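Local coordinates for probable molybdenum cofactor guanylyltransferase (Aquifex aeolicus, PDB 2E8B), which probably transfers a GMP moiety from GTP to Mo-molybdopterin, releasing diphosphate and giving the molybdopterin guanine dinucleotide form of the molybdenum cofactor, at residues K41-V46 against S68-P73; S127-E132 against T136-Y141; F79-S84 against G156-W161; S52-V57 against N99-S104; L146-E151 against L164-Y169. One frame throughout, in Å; residues are numbered along the deposited sequence.

Interaction 1: residues K41-V46 against S68-P73; sequences KVIERV and SFLNAP
I43 sends CG1 anti to its backbone N (chi1 -168°), which leaves the branch CG2 to meet the loop residues F69 and L70; F69, with CG held between its own N and carbonyl carbon (chi1 74°), brings its ring end over to this methyl. CG2 of I43 lies 4.1 Å from CZ of F69, neither squarely over the face nor at the edge, and 4.2 Å from CD2 of L70. That same CD2 is pushed against the helix backbone, 3.6 Å from CA of E44, and also touches CB of E44. L70 is doubly used, since its CG lies on one face of the F69 ring, toward the rim. E44 stays extended along the surface, and its two oxygens take different partners. OE1 receives NZ of K41 at 3.1 Å on its syn lone pair, a salt bridge along one turn of helix. OE2 accepts from a water at 2.9 Å, which also donates to the backbone O of F69 at 2.7 Å, so the polar link between helix and loop is indirect. Deeper in, I43 touches V19 and A21, the latter predicted to bind GTP, while L70 packs on I59. Helix 32-51, joining the parallel neighbours 16-22 and 56-61, is the crossover helix of a beta-alpha-beta unit of the Rossmann-like GT-A nucleotidyltransferase fold, and the 68-73 loop packs against its flank, beside the sheet.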
# COMPACT_ATOMS: atom_id res chain seq x y z
N LYS A 41 -11.58 -0.28 -11.26
CA LYS A 41 -12.00 -1.64 -10.93
C LYS A 41 -10.87 -2.31 -10.16
O LYS A 41 -11.11 -3.12 -9.26
CB LYS A 41 -12.29 -2.43 -12.20
CG LYS A 41 -13.48 -1.92 -13.00
CD LYS A 41 -14.77 -2.04 -12.20
CE LYS A 41 -15.09 -3.49 -11.85
NZ LYS A 41 -16.43 -3.62 -11.19
N VAL A 42 -9.65 -1.97 -10.54
CA VAL A 42 -8.48 -2.54 -9.89
C VAL A 42 -8.41 -2.15 -8.41
O VAL A 42 -8.28 -3.02 -7.55
CB VAL A 42 -7.17 -2.10 -10.60
CG1 VAL A 42 -5.96 -2.55 -9.79
CG2 VAL A 42 -7.12 -2.70 -12.00
N ILE A 43 -8.50 -0.86 -8.11
CA ILE A 43 -8.42 -0.45 -6.70
C ILE A 43 -9.62 -0.99 -5.92
O ILE A 43 -9.51 -1.29 -4.73
CB ILE A 43 -8.33 1.09 -6.53
CG1 ILE A 43 -7.94 1.41 -5.08
CG2 ILE A 43 -9.65 1.76 -6.87
CD1 ILE A 43 -7.63 2.87 -4.82
N GLU A 44 -10.75 -1.12 -6.59
CA GLU A 44 -11.94 -1.65 -5.95
C GLU A 44 -11.63 -3.08 -5.50
O GLU A 44 -11.94 -3.47 -4.37
CB GLU A 44 -13.12 -1.67 -6.93
CG GLU A 44 -14.44 -2.12 -6.33
CD GLU A 44 -15.57 -2.11 -7.36
OE1 GLU A 44 -15.50 -2.88 -8.33
OE2 GLU A 44 -16.51 -1.32 -7.18
N ARG A 45 -10.99 -3.85 -6.38
CA ARG A 45 -10.64 -5.22 -6.06
C ARG A 45 -9.61 -5.29 -4.93
O ARG A 45 -9.72 -6.14 -4.04
CB ARG A 45 -10.08 -5.94 -7.29
CG ARG A 45 -11.10 -6.12 -8.42
CD ARG A 45 -10.74 -7.31 -9.29
NE ARG A 45 -9.51 -7.11 -10.06
CZ ARG A 45 -9.42 -6.36 -11.15
NH1 ARG A 45 -10.49 -5.73 -11.62
NH2 ARG A 45 -8.26 -6.24 -11.78
N VAL A 46 -8.62 -4.40 -4.96
CA VAL A 46 -7.60 -4.39 -3.92
C VAL A 46 -8.24 -4.09 -2.57
O VAL A 46 -7.89 -4.69 -1.56
CB VAL A 46 -6.51 -3.33 -4.21
CG1 VAL A 46 -5.55 -3.24 -3.03
CG2 VAL A 46 -5.75 -3.70 -5.47
N SER A 68 -15.47 8.13 -3.80
CA SER A 68 -16.72 7.87 -3.11
C SER A 68 -17.31 6.56 -3.60
O SER A 68 -18.04 5.88 -2.88
CB SER A 68 -17.71 9.00 -3.37
OG SER A 68 -17.20 10.25 -2.94
N PHE A 69 -16.98 6.19 -4.84
CA PHE A 69 -17.50 4.97 -5.44
C PHE A 69 -17.06 3.70 -4.72
O PHE A 69 -17.61 2.62 -4.95
CB PHE A 69 -17.12 4.90 -6.93
CG PHE A 69 -15.67 4.58 -7.18
CD1 PHE A 69 -15.25 3.25 -7.29
CD2 PHE A 69 -14.73 5.60 -7.32
CE1 PHE A 69 -13.91 2.95 -7.54
CE2 PHE A 69 -13.39 5.30 -7.57
CZ PHE A 69 -12.98 3.97 -7.68
N LEU A 70 -16.05 3.81 -3.86
CA LEU A 70 -15.55 2.66 -3.12
C LEU A 70 -16.34 2.40 -1.84
O LEU A 70 -16.19 1.35 -1.21
CB LEU A 70 -14.07 2.85 -2.77
CG LEU A 70 -13.09 2.80 -3.94
CD1 LEU A 70 -11.68 3.09 -3.43
CD2 LEU A 70 -13.14 1.42 -4.60
N ASN A 71 -17.19 3.36 -1.46
CA ASN A 71 -17.99 3.22 -0.25
C ASN A 71 -17.06 2.93 0.92
O ASN A 71 -17.37 2.12 1.80
CB ASN A 71 -18.99 2.07 -0.40
CG ASN A 71 -19.97 1.99 0.76
OD1 ASN A 71 -20.53 0.93 1.04
ND2 ASN A 71 -20.19 3.11 1.43
N ALA A 72 -15.91 3.60 0.93
CA ALA A 72 -14.91 3.38 1.96
C ALA A 72 -14.40 4.65 2.63
O ALA A 72 -14.47 5.74 2.06
CB ALA A 72 -13.73 2.63 1.37
N PRO A 73 -13.88 4.52 3.86
CA PRO A 73 -13.36 5.67 4.59
C PRO A 73 -12.05 6.13 3.95
O PRO A 73 -11.16 5.32 3.69
CB PRO A 73 -13.16 5.12 6.00
CG PRO A 73 -12.82 3.69 5.76
CD PRO A 73 -13.80 3.29 4.67
O HOH W 1 -17.30 -0.04 -4.75

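Interaction 2: residues S127-E132 against T136-Y141; sequences SVAKTE and TLVGVY
S127 and V140 form an antiparallel hydrogen-bonded pair: N of S127 donates to O of V140 at 3.1 Å, and N of V140 returns a bond to O of S127 at 2.9 Å. A third backbone bond, from N of A129 to O of V138 at 2.9 Å, is straighter, 166° at the hydrogen. Within 136-141 the hydroxyl of Y141 donates to the carbonyl O of T136 at 2.6 Å, on a lone pair, tying the strand to the corner the chain turns just before it. Between these bonds V128 and G139 make a non-hydrogen-bonded pair whose CA atoms come within 4.1 Å. So close an approach suits glycine, because a CB there would run into O of S127 and CG1 of V128. Packing fills in around the backbone. CG1 of V128, anti to its carbonyl carbon (chi1 -76°), reaches the hydroxyl end of the Y141 ring, 4.0 Å from CE1, and CB of A129 rests 3.8 Å from CG1 of V138. OG of S127 turns elsewhere, to N of K123. Beyond, Y141 leans on L88 and L92 of helix 84-94. Main-chain atoms make the polar links across this buried pairing, so it probably depends on close backbone approach, which the glycine allows, rather than on side-chain charge.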
# COMPACT_ATOMS: atom_id res chain seq x y z
N SER A 127 8.53 -4.93 6.66
CA SER A 127 8.63 -6.18 5.92
C SER A 127 7.86 -5.94 4.64
O SER A 127 6.66 -5.65 4.67
CB SER A 127 8.02 -7.34 6.70
OG SER A 127 8.87 -7.73 7.77
N VAL A 128 8.54 -6.04 3.51
CA VAL A 128 7.90 -5.81 2.23
C VAL A 128 8.09 -6.98 1.29
O VAL A 128 9.08 -7.71 1.37
CB VAL A 128 8.44 -4.54 1.55
CG1 VAL A 128 7.86 -3.30 2.21
CG2 VAL A 128 9.95 -4.52 1.62
N ALA A 129 7.12 -7.16 0.41
CA ALA A 129 7.14 -8.24 -0.57
C ALA A 129 8.28 -8.10 -1.56
O ALA A 129 8.60 -7.00 -2.01
CB ALA A 129 5.80 -8.28 -1.31
N LYS A 130 8.89 -9.22 -1.92
CA LYS A 130 10.00 -9.23 -2.86
C LYS A 130 9.88 -10.34 -3.90
O LYS A 130 9.86 -11.52 -3.57
CB LYS A 130 11.33 -9.37 -2.11
CG LYS A 130 12.57 -9.48 -3.00
CD LYS A 130 12.82 -8.20 -3.77
CE LYS A 130 14.06 -8.31 -4.64
NZ LYS A 130 15.30 -8.53 -3.85
N THR A 131 9.78 -9.93 -5.17
CA THR A 131 9.74 -10.86 -6.29
C THR A 131 11.03 -10.46 -6.99
O THR A 131 12.07 -10.38 -6.34
CB THR A 131 8.55 -10.60 -7.23
OG1 THR A 131 8.61 -9.26 -7.73
CG2 THR A 131 7.23 -10.80 -6.49
N GLU A 132 10.97 -10.20 -8.29
CA GLU A 132 12.15 -9.76 -9.01
C GLU A 132 12.35 -8.31 -8.59
O GLU A 132 13.46 -7.79 -8.57
CB GLU A 132 11.93 -9.83 -10.52
CG GLU A 132 11.87 -11.24 -11.06
CD GLU A 132 13.18 -11.97 -10.90
OE1 GLU A 132 14.21 -11.44 -11.38
OE2 GLU A 132 13.19 -13.06 -10.28
N THR A 136 7.83 -1.96 -2.42
CA THR A 136 7.82 -1.02 -1.31
C THR A 136 6.43 -0.71 -0.78
O THR A 136 6.29 -0.32 0.39
CB THR A 136 8.46 0.31 -1.71
OG1 THR A 136 7.74 0.86 -2.82
CG2 THR A 136 9.91 0.11 -2.10
N LEU A 137 5.42 -0.88 -1.62
CA LEU A 137 4.06 -0.59 -1.19
C LEU A 137 3.18 -1.82 -0.95
O LEU A 137 1.96 -1.75 -1.09
CB LEU A 137 3.38 0.34 -2.20
CG LEU A 137 4.15 1.65 -2.46
CD1 LEU A 137 3.40 2.52 -3.46
CD2 LEU A 137 4.34 2.40 -1.15
N VAL A 138 3.82 -2.94 -0.61
CA VAL A 138 3.12 -4.17 -0.26
C VAL A 138 3.85 -4.72 0.95
O VAL A 138 4.83 -5.46 0.83
CB VAL A 138 3.13 -5.22 -1.39
CG1 VAL A 138 2.44 -6.50 -0.92
CG2 VAL A 138 2.41 -4.69 -2.63
N GLY A 139 3.40 -4.33 2.13
CA GLY A 139 4.05 -4.80 3.33
C GLY A 139 3.52 -4.19 4.61
O GLY A 139 2.53 -3.47 4.61
N VAL A 140 4.21 -4.48 5.70
CA VAL A 140 3.84 -3.96 7.00
C VAL A 140 4.88 -2.94 7.41
O VAL A 140 6.08 -3.20 7.36
CB VAL A 140 3.79 -5.08 8.06
CG1 VAL A 140 3.40 -4.51 9.43
CG2 VAL A 140 2.78 -6.14 7.63
N TYR A 141 4.39 -1.76 7.80
CA TYR A 141 5.24 -0.65 8.23
C TYR A 141 4.94 -0.29 9.67
O TYR A 141 3.78 -0.32 10.09
CB TYR A 141 5.01 0.59 7.37
CG TYR A 141 5.71 0.57 6.03
CD1 TYR A 141 5.22 -0.20 4.97
CD2 TYR A 141 6.87 1.31 5.83
CE1 TYR A 141 5.88 -0.23 3.74
CE2 TYR A 141 7.53 1.29 4.61
CZ TYR A 141 7.04 0.52 3.57
OH TYR A 141 7.73 0.50 2.39

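Interaction 3: residues F79-S84 against G156-W161; sequences FEESAS and GDYRIW
Y158 reaches from one helix entrance to E81 and A83 at another: A83 is the N-cap residue of helix 84-94, and R159 holds the same position for helix 160-167, with an Asx turn at D157 just before it. The polar link across is Y158 OH to E81 OE1, a hydrogen bond modelled at only 2.4 Å, so its exact length is doubtful. The extended E81 chain brings OE1 in at the ring's edge, near its plane, with carboxylate and ring 59° apart. The contacts beside this link are apolar. CB of A83 is 3.6 Å from CD2 of Y158, approaching the ring obliquely. I85 lies against both Y158 and I160, carrying this packing into helix 84-94. A leucine in place of Y158 would probably leave the E81 carboxylate without its hydroxyl partner and let that chain swing away at the surface. The remaining polar bonds stay within 156-161. Side-on, R159 grips D157 with NE to OD1 and NH2 to OD2, each at 2.8 Å, while N of R159 reaches OD1 at 3.2 Å from the opposite face of the carboxylate. OD2 has a second charged partner in R152. One more apolar contact crosses to 79-84: I160, with CG1 anti to its carbonyl carbon (chi1 -66°), sets its methyl CD1 3.6 Å from CB of S84.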
# COMPACT_ATOMS: atom_id res chain seq x y z
N PHE A 79 -1.11 16.89 0.79
CA PHE A 79 -0.00 17.45 0.03
C PHE A 79 -0.37 17.63 -1.44
O PHE A 79 -1.19 16.88 -1.97
CB PHE A 79 1.22 16.54 0.13
CG PHE A 79 1.82 16.49 1.50
CD1 PHE A 79 1.30 15.64 2.47
CD2 PHE A 79 2.90 17.31 1.83
CE1 PHE A 79 1.85 15.59 3.75
CE2 PHE A 79 3.46 17.27 3.10
CZ PHE A 79 2.93 16.41 4.07
N GLU A 80 0.26 18.60 -2.08
CA GLU A 80 0.03 18.87 -3.50
C GLU A 80 0.84 17.89 -4.34
O GLU A 80 0.35 17.36 -5.34
CB GLU A 80 0.46 20.31 -3.84
CG GLU A 80 -0.29 21.39 -3.08
CD GLU A 80 -1.76 21.46 -3.44
OE1 GLU A 80 -2.07 21.64 -4.64
OE2 GLU A 80 -2.61 21.34 -2.53
N GLU A 81 2.08 17.65 -3.93
CA GLU A 81 2.95 16.72 -4.65
C GLU A 81 2.46 15.29 -4.54
O GLU A 81 2.00 14.86 -3.48
CB GLU A 81 4.38 16.79 -4.11
CG GLU A 81 5.18 17.99 -4.56
CD GLU A 81 6.55 18.02 -3.92
OE1 GLU A 81 6.61 18.13 -2.68
OE2 GLU A 81 7.56 17.91 -4.65
N SER A 82 2.56 14.55 -5.64
CA SER A 82 2.14 13.17 -5.66
C SER A 82 3.36 12.25 -5.63
O SER A 82 4.02 12.03 -6.65
CB SER A 82 1.32 12.89 -6.92
OG SER A 82 0.92 11.53 -6.98
N ALA A 83 3.66 11.73 -4.45
CA ALA A 83 4.80 10.84 -4.26
C ALA A 83 4.38 9.71 -3.33
O ALA A 83 3.64 9.93 -2.37
CB ALA A 83 5.98 11.60 -3.67
N SER A 84 4.86 8.50 -3.60
CA SER A 84 4.50 7.35 -2.78
C SER A 84 4.89 7.54 -1.32
O SER A 84 4.16 7.11 -0.42
CB SER A 84 5.15 6.09 -3.33
OG SER A 84 4.66 5.81 -4.63
N GLY A 156 13.68 16.74 1.60
CA GLY A 156 13.49 16.63 0.16
C GLY A 156 13.79 15.31 -0.52
O GLY A 156 13.69 15.22 -1.74
N ASP A 157 14.17 14.29 0.24
CA ASP A 157 14.47 12.98 -0.33
C ASP A 157 13.21 12.13 -0.28
O ASP A 157 12.85 11.61 0.78
CB ASP A 157 15.59 12.30 0.47
CG ASP A 157 16.16 11.07 -0.23
OD1 ASP A 157 15.54 10.58 -1.21
OD2 ASP A 157 17.22 10.58 0.21
N TYR A 158 12.54 12.01 -1.42
CA TYR A 158 11.29 11.26 -1.51
C TYR A 158 11.48 9.79 -1.87
O TYR A 158 10.51 9.06 -2.04
CB TYR A 158 10.38 11.89 -2.56
CG TYR A 158 9.78 13.24 -2.18
CD1 TYR A 158 10.31 14.00 -1.13
CD2 TYR A 158 8.70 13.75 -2.89
CE1 TYR A 158 9.77 15.25 -0.81
CE2 TYR A 158 8.16 14.99 -2.58
CZ TYR A 158 8.70 15.73 -1.54
OH TYR A 158 8.17 16.97 -1.25
N ARG A 159 12.73 9.35 -2.00
CA ARG A 159 12.99 7.96 -2.36
C ARG A 159 12.66 6.99 -1.23
O ARG A 159 13.26 7.07 -0.16
CB ARG A 159 14.45 7.78 -2.76
CG ARG A 159 14.88 8.64 -3.92
CD ARG A 159 16.38 8.51 -4.12
NE ARG A 159 17.11 9.06 -2.98
CZ ARG A 159 18.41 8.88 -2.76
NH1 ARG A 159 19.13 8.16 -3.61
NH2 ARG A 159 18.99 9.44 -1.71
N ILE A 160 11.72 6.08 -1.46
CA ILE A 160 11.39 5.10 -0.43
C ILE A 160 12.55 4.11 -0.33
O ILE A 160 12.77 3.52 0.73
CB ILE A 160 10.07 4.37 -0.74
CG1 ILE A 160 8.91 5.36 -0.67
CG2 ILE A 160 9.84 3.25 0.27
CD1 ILE A 160 7.55 4.76 -1.02
N TRP A 161 13.29 3.93 -1.42
CA TRP A 161 14.45 3.03 -1.39
C TRP A 161 15.46 3.56 -0.39
O TRP A 161 16.03 2.80 0.39
CB TRP A 161 15.13 2.94 -2.76
CG TRP A 161 14.45 2.07 -3.76
CD1 TRP A 161 13.41 1.21 -3.55
CD2 TRP A 161 14.77 1.97 -5.15
NE1 TRP A 161 13.07 0.58 -4.72
CE2 TRP A 161 13.89 1.03 -5.72
CE3 TRP A 161 15.72 2.59 -5.98
CZ2 TRP A 161 13.93 0.68 -7.08
CZ3 TRP A 161 15.76 2.25 -7.33
CH2 TRP A 161 14.87 1.30 -7.86

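Interaction 4: residues S52-V57 against N99-S104; sequences SVFKEV and NVFVLS
The carbonyl O of F54, the residue whose ring meets F101, accepts a hydrogen bond from NZ of K51 at the end of helix 32-51, which probably helps hold the backbone from which the ring projects. The contact itself is wholly apolar and comes down to one ring corner. CZ of F54 lies 3.5 Å from CB of F101 and equally close to its CG, with CE1 and CE2 of F54 on either side of CZ 3.9 Å and 4.0 Å from CB of F101. The two rings are tilted by 37° with centroids 5.5 Å apart, so neither stacks flatly on the other. F101 has CG anti to its backbone N (chi1 -154°), which carries the ring off past the tip of F54 and leaves CB and CG as the landing place. On one face of the F54 ring, over its centre, sits CG1 of V53, 3.6 Å above the plane. Strand 16-22 lies between strands 56-61 and 99-104 in the parallel core of the Rossmann-like GT-A sheet; F54, in the turn leading into strand 56-61, touches C17 and reaches past strand 16-22 to F101, whose backbone bonds to T16 and Y18. At the strand's end OG of S104 bonds to OD1 of D106, a residue predicted to bind magnesium and GTP.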
# COMPACT_ATOMS: atom_id res chain seq x y z
N SER A 52 -11.07 -8.42 3.31
CA SER A 52 -11.24 -9.83 3.63
C SER A 52 -10.20 -10.29 4.64
O SER A 52 -10.32 -11.36 5.24
CB SER A 52 -11.16 -10.70 2.36
OG SER A 52 -9.83 -10.81 1.86
N VAL A 53 -9.18 -9.46 4.84
CA VAL A 53 -8.11 -9.77 5.78
C VAL A 53 -8.05 -8.88 7.02
O VAL A 53 -7.72 -9.36 8.11
CB VAL A 53 -6.73 -9.69 5.07
CG1 VAL A 53 -5.60 -9.83 6.08
CG2 VAL A 53 -6.63 -10.78 4.01
N PHE A 54 -8.38 -7.60 6.88
CA PHE A 54 -8.29 -6.66 7.99
C PHE A 54 -9.61 -6.13 8.54
O PHE A 54 -10.58 -5.96 7.81
CB PHE A 54 -7.41 -5.49 7.58
CG PHE A 54 -6.05 -5.90 7.09
CD1 PHE A 54 -5.05 -6.25 7.99
CD2 PHE A 54 -5.77 -5.95 5.73
CE1 PHE A 54 -3.79 -6.65 7.54
CE2 PHE A 54 -4.52 -6.35 5.26
CZ PHE A 54 -3.53 -6.70 6.17
N LYS A 55 -9.62 -5.83 9.84
CA LYS A 55 -10.80 -5.30 10.51
C LYS A 55 -11.11 -3.90 9.99
O LYS A 55 -12.27 -3.52 9.85
CB LYS A 55 -10.55 -5.24 12.02
CG LYS A 55 -10.10 -6.57 12.62
CD LYS A 55 -9.76 -6.47 14.10
CE LYS A 55 -10.99 -6.20 14.95
NZ LYS A 55 -10.69 -6.33 16.41
N GLU A 56 -10.06 -3.13 9.71
CA GLU A 56 -10.23 -1.78 9.19
C GLU A 56 -9.34 -1.53 7.98
O GLU A 56 -8.16 -1.88 7.98
CB GLU A 56 -9.92 -0.75 10.28
CG GLU A 56 -10.76 -0.93 11.54
CD GLU A 56 -10.61 0.22 12.51
OE1 GLU A 56 -9.46 0.56 12.87
OE2 GLU A 56 -11.65 0.79 12.92
N VAL A 57 -9.93 -0.93 6.95
CA VAL A 57 -9.21 -0.61 5.72
C VAL A 57 -9.51 0.82 5.33
O VAL A 57 -10.67 1.22 5.27
CB VAL A 57 -9.64 -1.54 4.56
CG1 VAL A 57 -8.83 -1.22 3.32
CG2 VAL A 57 -9.45 -2.99 4.96
N ASN A 99 1.81 -1.29 14.12
CA ASN A 99 2.18 -1.82 12.81
C ASN A 99 0.94 -1.87 11.93
O ASN A 99 -0.11 -2.37 12.35
CB ASN A 99 2.77 -3.22 12.96
CG ASN A 99 4.01 -3.24 13.84
OD1 ASN A 99 5.01 -2.59 13.53
ND2 ASN A 99 3.94 -3.97 14.94
N VAL A 100 1.05 -1.35 10.71
CA VAL A 100 -0.08 -1.35 9.80
C VAL A 100 0.33 -1.86 8.43
O VAL A 100 1.50 -1.77 8.05
CB VAL A 100 -0.69 0.07 9.65
CG1 VAL A 100 -1.14 0.60 11.01
CG2 VAL A 100 0.32 1.01 9.01
N PHE A 101 -0.63 -2.42 7.70
CA PHE A 101 -0.33 -2.92 6.37
C PHE A 101 -0.50 -1.79 5.36
O PHE A 101 -1.34 -0.90 5.53
CB PHE A 101 -1.25 -4.09 6.00
CG PHE A 101 -0.65 -5.02 4.99
CD1 PHE A 101 -0.75 -4.76 3.63
CD2 PHE A 101 0.10 -6.12 5.41
CE1 PHE A 101 -0.12 -5.58 2.69
CE2 PHE A 101 0.73 -6.94 4.48
CZ PHE A 101 0.62 -6.67 3.12
N VAL A 102 0.33 -1.83 4.32
CA VAL A 102 0.29 -0.83 3.25
C VAL A 102 0.15 -1.62 1.96
O VAL A 102 0.90 -2.57 1.71
CB VAL A 102 1.58 0.01 3.23
CG1 VAL A 102 1.57 0.93 2.01
CG2 VAL A 102 1.68 0.83 4.50
N LEU A 103 -0.81 -1.22 1.14
CA LEU A 103 -1.09 -1.92 -0.10
C LEU A 103 -1.38 -0.94 -1.22
O LEU A 103 -2.31 -0.14 -1.12
CB LEU A 103 -2.29 -2.84 0.14
CG LEU A 103 -2.73 -3.92 -0.84
CD1 LEU A 103 -1.59 -4.90 -1.09
CD2 LEU A 103 -3.93 -4.66 -0.26
N SER A 104 -0.58 -0.99 -2.28
CA SER A 104 -0.78 -0.10 -3.43
C SER A 104 -2.12 -0.43 -4.09
O SER A 104 -2.50 -1.60 -4.20
CB SER A 104 0.35 -0.27 -4.43
OG SER A 104 0.21 0.63 -5.51

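Interaction 5: residues L146-E151 against L164-Y169; sequences LEKIEE and LKDVGY
K148 and D166 form a salt bridge between two consecutive helices, 146-154 and 160-167, as part of a surface network that also includes E151. NZ of K148 donates to OD2 of D166 at 3.0 Å, on the syn side and 21° out of the carboxylate plane. It reaches there because the lysine bends at chi2 (-99°) and chi3 before running to its end. The ammonium has two further partners: OE2 of E151, one turn along its own helix, through a weak bond of 3.3 Å, and a water at 3.2 Å. That water donates to OD1 of D166 at 2.8 Å, so both oxygens of the aspartate are engaged. OD2 carries a second salt bridge, from R152. OE2 of E151 and OD2 of D166 stay 5.5 Å apart and share a lysine that is likely to offset their like charges. An alanine in place of K148 would probably cost D166 one cation and its water bridge, leaving R152 to balance it and the two acids less well screened. Nearer the helix backbone, the aliphatic base of the lysine runs past V167 in the opposite direction, and CG1 of V167 rests 3.9 Å from CB of K148.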
# COMPACT_ATOMS: atom_id res chain seq x y z
N LEU A 146 7.60 7.01 11.56
CA LEU A 146 7.07 8.34 11.25
C LEU A 146 8.09 9.47 11.35
O LEU A 146 8.21 10.29 10.44
CB LEU A 146 5.87 8.64 12.14
CG LEU A 146 5.01 9.84 11.73
CD1 LEU A 146 4.61 9.73 10.26
CD2 LEU A 146 3.78 9.89 12.61
N GLU A 147 8.84 9.53 12.45
CA GLU A 147 9.83 10.58 12.64
C GLU A 147 10.87 10.61 11.52
O GLU A 147 11.21 11.68 11.00
CB GLU A 147 10.55 10.40 13.98
CG GLU A 147 11.72 11.35 14.18
CD GLU A 147 12.35 11.23 15.55
OE1 GLU A 147 12.82 10.12 15.90
OE2 GLU A 147 12.39 12.24 16.28
N LYS A 148 11.38 9.43 11.16
CA LYS A 148 12.39 9.32 10.11
C LYS A 148 11.84 9.66 8.73
O LYS A 148 12.50 10.33 7.93
CB LYS A 148 12.97 7.90 10.08
CG LYS A 148 13.92 7.60 11.23
CD LYS A 148 15.39 7.73 10.80
CE LYS A 148 15.72 9.12 10.28
NZ LYS A 148 17.15 9.22 9.89
N ILE A 149 10.63 9.19 8.44
CA ILE A 149 10.01 9.46 7.14
C ILE A 149 9.80 10.96 7.01
O ILE A 149 10.09 11.56 5.98
CB ILE A 149 8.66 8.74 7.01
CG1 ILE A 149 8.87 7.23 7.04
CG2 ILE A 149 7.96 9.17 5.73
CD1 ILE A 149 7.60 6.42 6.90
N GLU A 150 9.30 11.57 8.08
CA GLU A 150 9.04 13.00 8.09
C GLU A 150 10.33 13.78 7.88
O GLU A 150 10.36 14.80 7.19
CB GLU A 150 8.39 13.39 9.41
CG GLU A 150 7.76 14.76 9.38
CD GLU A 150 7.18 15.14 10.72
OE1 GLU A 150 6.26 14.44 11.20
OE2 GLU A 150 7.65 16.14 11.29
N GLU A 151 11.40 13.29 8.49
CA GLU A 151 12.71 13.92 8.39
C GLU A 151 13.22 13.93 6.95
O GLU A 151 13.67 14.95 6.44
CB GLU A 151 13.70 13.19 9.29
CG GLU A 151 15.10 13.76 9.30
CD GLU A 151 16.00 13.00 10.26
OE1 GLU A 151 15.63 12.88 11.45
OE2 GLU A 151 17.07 12.52 9.83
N LEU A 164 14.10 3.13 3.20
CA LEU A 164 14.23 1.76 3.67
C LEU A 164 15.67 1.37 4.00
O LEU A 164 15.91 0.64 4.95
CB LEU A 164 13.63 0.80 2.64
CG LEU A 164 12.10 0.88 2.52
CD1 LEU A 164 11.63 -0.16 1.51
CD2 LEU A 164 11.45 0.62 3.87
N LYS A 165 16.64 1.87 3.23
CA LYS A 165 18.03 1.56 3.53
C LYS A 165 18.40 2.24 4.85
O LYS A 165 19.17 1.70 5.65
CB LYS A 165 18.95 2.07 2.42
CG LYS A 165 18.91 1.21 1.17
CD LYS A 165 20.00 1.61 0.20
CE LYS A 165 20.23 0.51 -0.83
NZ LYS A 165 21.35 0.85 -1.75
N ASP A 166 17.84 3.42 5.08
CA ASP A 166 18.11 4.17 6.29
C ASP A 166 17.57 3.46 7.53
O ASP A 166 18.32 3.15 8.46
CB ASP A 166 17.47 5.56 6.18
CG ASP A 166 17.86 6.48 7.32
OD1 ASP A 166 18.59 6.05 8.23
OD2 ASP A 166 17.42 7.66 7.31
N VAL A 167 16.27 3.18 7.54
CA VAL A 167 15.63 2.54 8.68
C VAL A 167 15.81 1.03 8.77
O VAL A 167 15.66 0.45 9.86
CB VAL A 167 14.11 2.85 8.69
CG1 VAL A 167 13.90 4.36 8.67
CG2 VAL A 167 13.44 2.21 7.49
N GLY A 168 16.14 0.40 7.65
CA GLY A 168 16.32 -1.04 7.63
C GLY A 168 15.01 -1.70 7.24
O GLY A 168 13.93 -1.19 7.54
N TYR A 169 15.08 -2.84 6.57
CA TYR A 169 13.87 -3.53 6.15
C TYR A 169 14.10 -5.01 5.90
O TYR A 169 15.24 -5.45 5.68
CB TYR A 169 13.28 -2.87 4.90
CG TYR A 169 14.13 -3.02 3.66
CD1 TYR A 169 15.19 -2.15 3.41
CD2 TYR A 169 13.87 -4.02 2.72
CE1 TYR A 169 15.96 -2.26 2.25
CE2 TYR A 169 14.63 -4.14 1.56
CZ TYR A 169 15.67 -3.26 1.33
OH TYR A 169 16.42 -3.35 0.18
O HOH W 2 18.64 6.58 10.98

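In the fold
All five contacts lie in one MobA-like GT-A domain. Interactions 1 and 4 touch, their centres 14 Å apart, and their segments alternate along the chain around helix 32-51 and strand 56-61. Interaction 4 passes directly into interaction 2, because strands 99-104 and 140-142 are sheet neighbours; those centres are 13 Å apart. Interaction 2 is nested within the long loop closed by interaction 3 and packs against it through T136 and L137. Interactions 3 and 5 share helix 160-167. Interactions 1 and 5, whose centres are 29 Å apart, lie on opposite sides of the chain's centre; interaction 1 lies near the predicted GTP and magnesium site, through I43, whereas interaction 5 is away from it.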